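Local coordinates for protein myosin-I heavy chain (Dictyostelium discoideum, PDB 5EJY) that is an actin-based motor with ATPase activity that takes part in early phagocytosis and adhesion, represented here by its first MyTH4-FERM tail region, at residues A[293-298]-A[495-500]; A[213-218]-A[227-232]. All blocks are in the same frame, centred on the assembly; numbering follows the deposited sequence.

In the fold
The chain runs from the helical MyTH4 part into the FERM part, and all four segments lie in the latter. The first to close is interaction 2. Only eight residues separate segment 213-218, on strand 212-217, from helix segment 227-232, so it is a local contact inside the ubiquitin-like first FERM lobe. Interaction 1 opens later, at 293-298, where the chain leaves strand 285-291 for helix 304-322 of the central FERM lobe. It closes at the C terminus, on helix 484-499, after 196 intervening residues. The two contacts follow in series and neither nest nor cross. Their centres are about 24 Å apart. Interaction 1 thus ties the first-to-central lobe connection to the last helix of the FERM module.

Interaction 1 of 2, residues A[293-298]-A[495-500]; sequences LFFDNI and SLYLRN
Phe295 and Tyr497 lay their rings against each other in an offset stack. The centroids are 4.1 Å apart and the planes differ by 8°. The two side chains run in opposite directions, so each ring also meets the other's CB. Phe295 CB lies over the Tyr497 face, 4.0 Å from its centroid, as a CH-pi contact. Tyr497 CB makes a similar but off-centre contact with the Phe295 ring. The closest atoms of the two rings are Phe295 CD1 and Tyr497 CG, at 3.6 Å. Tyr497 CG stands opposite the backbone N (chi1 175°), which sends the ring out from helix 484-499 toward the loop. On the opposite face Leu293 CB lies near the rim of the Phe295 ring.

The polar part is a hydrogen bond. Tyr497 OH donates to Asp296 OD1 at 2.8 Å. It meets the oxygen on its anti side, 34° out of the carboxylate plane, while OD1 itself lies in the plane of the tyrosine ring. Asp296 is the centre of an inverse gamma turn, with a weak bond from Asn297 N to Phe295 O.

Beside the hydroxyl, Asn297 CB approaches Tyr497 OH at 3.6 Å. The Asn297 amide points elsewhere: OD1 accepts from Arg237 and ND2 donates to Glu242 O.

This contact joins the linker between the first and central FERM lobes to the C-terminal helix of the third. With an alanine here in place of Tyr497, one face of Phe295 would probably lose its stacking partner and Asp296 OD1 its phenolic donor. Stack and hydrogen bond come from one side chain, so the bond is likely to limit sliding of the ring over Phe295 in this surface contact.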
loop_
_atom_site.group_PDB
_atom_site.type_symbol
_atom_site.label_atom_id
_atom_site.label_comp_id
_atom_site.label_asym_id
_atom_site.label_seq_id
_atom_site.Cartn_x
_atom_site.Cartn_y
_atom_site.Cartn_z
ATOM N N LEU A 293 14.345 -2.874 6.966
ATOM C CA LEU A 293 15.544 -3.675 6.708
ATOM C C LEU A 293 16.785 -2.971 7.232
ATOM O O LEU A 293 16.937 -1.759 7.067
ATOM C CB LEU A 293 15.677 -3.938 5.206
ATOM C CG LEU A 293 14.578 -4.831 4.618
ATOM C CD1 LEU A 293 14.418 -4.610 3.127
ATOM C CD2 LEU A 293 14.884 -6.295 4.923
ATOM N N PHE A 294 17.666 -3.728 7.879
ATOM C CA PHE A 294 18.862 -3.150 8.473
ATOM C C PHE A 294 20.126 -3.668 7.805
ATOM O O PHE A 294 20.692 -4.676 8.218
ATOM C CB PHE A 294 18.870 -3.409 9.978
ATOM C CG PHE A 294 17.733 -2.741 10.689
ATOM C CD1 PHE A 294 16.469 -3.308 10.686
ATOM C CD2 PHE A 294 17.915 -1.524 11.315
ATOM C CE1 PHE A 294 15.419 -2.685 11.321
ATOM C CE2 PHE A 294 16.871 -0.890 11.952
ATOM C CZ PHE A 294 15.628 -1.463 11.962
ATOM N N PHE A 295 20.562 -2.963 6.766
ATOM C CA PHE A 295 21.716 -3.378 5.976
ATOM C C PHE A 295 22.977 -2.644 6.426
ATOM O O PHE A 295 22.940 -1.455 6.758
ATOM C CB PHE A 295 21.465 -3.114 4.493
ATOM C CG PHE A 295 20.361 -3.949 3.901
ATOM C CD1 PHE A 295 20.083 -5.213 4.394
ATOM C CD2 PHE A 295 19.610 -3.473 2.835
ATOM C CE1 PHE A 295 19.071 -5.984 3.840
ATOM C CE2 PHE A 295 18.601 -4.243 2.280
ATOM C CZ PHE A 295 18.336 -5.498 2.783
ATOM N N ASP A 296 24.095 -3.360 6.445
ATOM C CA ASP A 296 25.365 -2.738 6.786
ATOM C C ASP A 296 26.023 -2.198 5.520
ATOM O O ASP A 296 27.103 -2.636 5.132
ATOM C CB ASP A 296 26.281 -3.709 7.547
ATOM C CG ASP A 296 26.439 -5.058 6.858
ATOM O OD1 ASP A 296 25.679 -5.375 5.916
ATOM O OD2 ASP A 296 27.334 -5.821 7.281
ATOM N N ASN A 297 25.349 -1.238 4.888
ATOM C CA ASN A 297 25.731 -0.760 3.563
ATOM C C ASN A 297 26.095 0.723 3.506
ATOM O O ASN A 297 26.140 1.317 2.425
ATOM C CB ASN A 297 24.607 -1.049 2.566
ATOM C CG ASN A 297 23.323 -0.327 2.917
ATOM O OD1 ASN A 297 23.293 0.483 3.842
ATOM N ND2 ASN A 297 22.257 -0.610 2.173
ATOM N N ILE A 298 26.345 1.328 4.661
ATOM C CA ILE A 298 26.679 2.747 4.692
ATOM C C ILE A 298 28.064 2.977 4.092
ATOM O O ILE A 298 29.005 2.232 4.378
ATOM C CB ILE A 298 26.635 3.321 6.123
ATOM C CG1 ILE A 298 25.193 3.627 6.535
ATOM N N SER A 495 18.443 -12.524 2.741
ATOM C CA SER A 495 19.162 -13.563 2.004
ATOM C C SER A 495 19.750 -13.020 0.701
ATOM O O SER A 495 20.917 -13.261 0.390
ATOM C CB SER A 495 18.267 -14.769 1.737
ATOM O OG SER A 495 17.896 -15.390 2.964
ATOM N N LEU A 496 18.939 -12.271 -0.044
ATOM C CA LEU A 496 19.371 -11.686 -1.308
ATOM C C LEU A 496 20.501 -10.685 -1.087
ATOM O O LEU A 496 21.522 -10.729 -1.772
ATOM C CB LEU A 496 18.193 -11.006 -2.009
ATOM C CG LEU A 496 18.479 -10.265 -3.316
ATOM C CD1 LEU A 496 18.892 -11.244 -4.401
ATOM C CD2 LEU A 496 17.258 -9.467 -3.749
ATOM N N TYR A 497 20.310 -9.776 -0.133
ATOM C CA TYR A 497 21.351 -8.827 0.222
ATOM C C TYR A 497 22.666 -9.546 0.497
ATOM O O TYR A 497 23.694 -9.201 -0.080
ATOM C CB TYR A 497 20.945 -7.997 1.438
ATOM C CG TYR A 497 22.030 -7.077 1.947
ATOM C CD1 TYR A 497 22.337 -5.894 1.281
ATOM C CD2 TYR A 497 22.739 -7.381 3.099
ATOM C CE1 TYR A 497 23.328 -5.052 1.752
ATOM C CE2 TYR A 497 23.726 -6.542 3.577
ATOM C CZ TYR A 497 24.019 -5.383 2.899
ATOM O OH TYR A 497 25.001 -4.544 3.381
ATOM N N LEU A 498 22.624 -10.544 1.376
ATOM C CA LEU A 498 23.829 -11.279 1.761
ATOM C C LEU A 498 24.463 -12.003 0.572
ATOM O O LEU A 498 25.683 -12.077 0.454
ATOM C CB LEU A 498 23.522 -12.267 2.896
ATOM C CG LEU A 498 23.178 -11.607 4.240
ATOM C CD1 LEU A 498 22.566 -12.595 5.233
ATOM C CD2 LEU A 498 24.401 -10.936 4.843
ATOM N N ARG A 499 23.624 -12.539 -0.300
ATOM C CA ARG A 499 24.093 -13.192 -1.512
ATOM C C ARG A 499 24.942 -12.229 -2.354
ATOM O O ARG A 499 25.974 -12.609 -2.902
ATOM C CB ARG A 499 22.885 -13.684 -2.310
ATOM C CG ARG A 499 23.124 -14.900 -3.182
ATOM C CD ARG A 499 21.945 -15.874 -3.075
ATOM N NE ARG A 499 20.664 -15.187 -3.242
ATOM C CZ ARG A 499 19.557 -15.471 -2.559
ATOM N NH1 ARG A 499 19.552 -16.439 -1.647
ATOM N NH2 ARG A 499 18.449 -14.776 -2.787
ATOM N N ASN A 500 24.511 -10.974 -2.440
ATOM C CA ASN A 500 25.185 -9.989 -3.290
ATOM C C ASN A 500 26.297 -9.207 -2.591
ATOM O O ASN A 500 26.285 -9.043 -1.370
ATOM C CB ASN A 500 24.163 -9.026 -3.887
ATOM C CG ASN A 500 23.036 -9.749 -4.590
ATOM O OD1 ASN A 500 23.188 -10.897 -5.008
ATOM N ND2 ASN A 500 21.894 -9.082 -4.725
#

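Interaction 2 of 2, residues A[213-218]-A[227-232]; sequences KGLHID and SNDLSQ
Leu215 turns CG opposite its carbonyl carbon (chi1 -65°), and its two methyls reach the helix. Asp229 sets CG opposite its own backbone N (chi1 -167°), which carries the carboxylate out toward the strand. The setting is the ubiquitin-like first lobe of the FERM domain. Strand 212-217 is an edge strand of the five-stranded mixed sheet, and helix 223-233 packs on that sheet. The axes of the two short segments come within 9.8 Å, at 134° between their directions.

The apolar contact centres on the two leucines. Leu215 CD1 lies 4.1 Å from Leu230 CG, and the two side chains meet at a slant. Both also touch Ile205 on strand 201-207, and Leu230 reaches Phe289 on strand 285-291. Leu230 CD2 packs on Lys213 CB at 3.7 Å, with the two side chains nearly perpendicular. The rest of the lysine chain leads away from the helix, and its NZ makes a weak hydrogen bond with Ser211 OG.

Leu215 and Asp229 pass in opposite directions. The methyl CD2 of Leu215 sits 3.3 Å from Asp229 OD2. No direct hydrogen bond links the segments. One water bridges them instead: it accepts from His216 N at 3.1 Å and donates to Asp229 OD2 at 3.0 Å.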
loop_
_atom_site.group_PDB
_atom_site.type_symbol
_atom_site.label_atom_id
_atom_site.label_comp_id
_atom_site.label_asym_id
_atom_site.label_seq_id
_atom_site.Cartn_x
_atom_site.Cartn_y
_atom_site.Cartn_z
ATOM N N LYS A 213 3.250 13.340 6.405
ATOM C CA LYS A 213 3.800 13.638 5.085
ATOM C C LYS A 213 2.740 13.425 4.003
ATOM O O LYS A 213 1.954 12.501 4.083
ATOM C CB LYS A 213 4.987 12.732 4.776
ATOM C CG LYS A 213 5.971 12.546 5.914
ATOM C CD LYS A 213 6.551 13.844 6.389
ATOM C CE LYS A 213 7.597 13.569 7.468
ATOM N NZ LYS A 213 8.218 14.819 7.990
ATOM N N GLY A 214 2.704 14.286 2.996
ATOM C CA GLY A 214 1.748 14.109 1.917
ATOM C C GLY A 214 2.429 13.570 0.670
ATOM O O GLY A 214 3.554 13.943 0.390
ATOM N N LEU A 215 1.767 12.673 -0.057
ATOM C CA LEU A 215 2.242 12.257 -1.372
ATOM C C LEU A 215 1.117 12.338 -2.397
ATOM O O LEU A 215 -0.037 12.017 -2.101
ATOM C CB LEU A 215 2.783 10.825 -1.349
ATOM C CG LEU A 215 4.027 10.455 -0.538
ATOM C CD1 LEU A 215 4.261 8.931 -0.612
ATOM C CD2 LEU A 215 5.266 11.231 -1.018
ATOM N N HIS A 216 1.456 12.771 -3.601
ATOM C CA HIS A 216 0.521 12.710 -4.714
ATOM C C HIS A 216 0.868 11.499 -5.560
ATOM O O HIS A 216 1.981 11.395 -6.088
ATOM C CB HIS A 216 0.562 14.000 -5.545
ATOM C CG HIS A 216 -0.011 15.183 -4.830
ATOM N ND1 HIS A 216 0.750 16.010 -4.031
ATOM C CD2 HIS A 216 -1.277 15.657 -4.762
ATOM C CE1 HIS A 216 -0.022 16.949 -3.512
ATOM N NE2 HIS A 216 -1.257 16.756 -3.938
ATOM N N ILE A 217 -0.082 10.576 -5.677
ATOM C CA ILE A 217 0.162 9.332 -6.397
ATOM C C ILE A 217 -0.884 9.070 -7.478
ATOM O O ILE A 217 -1.879 9.803 -7.602
ATOM C CB ILE A 217 0.195 8.101 -5.421
ATOM C CG1 ILE A 217 -1.181 7.840 -4.803
ATOM C CG2 ILE A 217 1.216 8.323 -4.299
ATOM C CD1 ILE A 217 -1.212 6.562 -3.915
ATOM N N ASP A 218 -0.658 8.020 -8.263
ATOM C CA ASP A 218 -1.680 7.568 -9.197
ATOM C C ASP A 218 -2.094 6.132 -8.928
ATOM O O ASP A 218 -1.572 5.482 -7.995
ATOM C CB ASP A 218 -1.310 7.841 -10.679
ATOM C CG ASP A 218 -0.190 6.951 -11.209
ATOM O OD1 ASP A 218 0.135 5.903 -10.613
ATOM O OD2 ASP A 218 0.377 7.307 -12.273
ATOM N N SER A 227 7.865 4.681 -1.331
ATOM C CA SER A 227 8.926 4.621 -0.331
ATOM C C SER A 227 10.158 5.401 -0.806
ATOM O O SER A 227 10.787 6.100 -0.017
ATOM C CB SER A 227 9.296 3.171 -0.015
ATOM O OG SER A 227 8.186 2.494 0.544
ATOM N N ASN A 228 10.493 5.282 -2.091
ATOM C CA ASN A 228 11.588 6.069 -2.663
ATOM C C ASN A 228 11.274 7.560 -2.648
ATOM O O ASN A 228 12.133 8.396 -2.344
ATOM C CB ASN A 228 11.869 5.650 -4.108
ATOM C CG ASN A 228 12.433 4.246 -4.224
ATOM O OD1 ASN A 228 12.918 3.662 -3.250
ATOM N ND2 ASN A 228 12.387 3.702 -5.433
ATOM N N ASP A 229 10.045 7.890 -3.027
ATOM C CA ASP A 229 9.586 9.281 -3.054
ATOM C C ASP A 229 9.693 9.909 -1.663
ATOM O O ASP A 229 10.227 11.008 -1.504
ATOM C CB ASP A 229 8.139 9.322 -3.553
ATOM C CG ASP A 229 7.669 10.716 -3.926
ATOM O OD1 ASP A 229 8.500 11.641 -4.118
ATOM O OD2 ASP A 229 6.440 10.872 -4.048
ATOM N N LEU A 230 9.179 9.219 -0.649
ATOM C CA LEU A 230 9.233 9.750 0.709
ATOM C C LEU A 230 10.674 9.863 1.214
ATOM O O LEU A 230 11.015 10.811 1.907
ATOM C CB LEU A 230 8.427 8.888 1.686
ATOM C CG LEU A 230 7.143 9.510 2.227
ATOM C CD1 LEU A 230 6.680 8.725 3.457
ATOM C CD2 LEU A 230 7.329 11.000 2.557
ATOM N N SER A 231 11.512 8.893 0.867
ATOM C CA SER A 231 12.920 8.964 1.245
ATOM C C SER A 231 13.544 10.234 0.659
ATOM O O SER A 231 14.147 11.038 1.372
ATOM C CB SER A 231 13.667 7.728 0.741
ATOM O OG SER A 231 13.137 6.544 1.333
ATOM N N GLN A 232 13.380 10.417 -0.645
ATOM C CA GLN A 232 13.966 11.583 -1.310
ATOM C C GLN A 232 13.439 12.884 -0.699
ATOM O O GLN A 232 14.206 13.813 -0.417
ATOM C CB GLN A 232 13.694 11.522 -2.816
ATOM C CG GLN A 232 14.193 12.754 -3.573
ATOM C CD GLN A 232 14.116 12.580 -5.086
ATOM O OE1 GLN A 232 13.362 11.748 -5.593
ATOM N NE2 GLN A 232 14.909 13.362 -5.811
HETATM O O HOH W 1 4.516 13.186 -4.196
#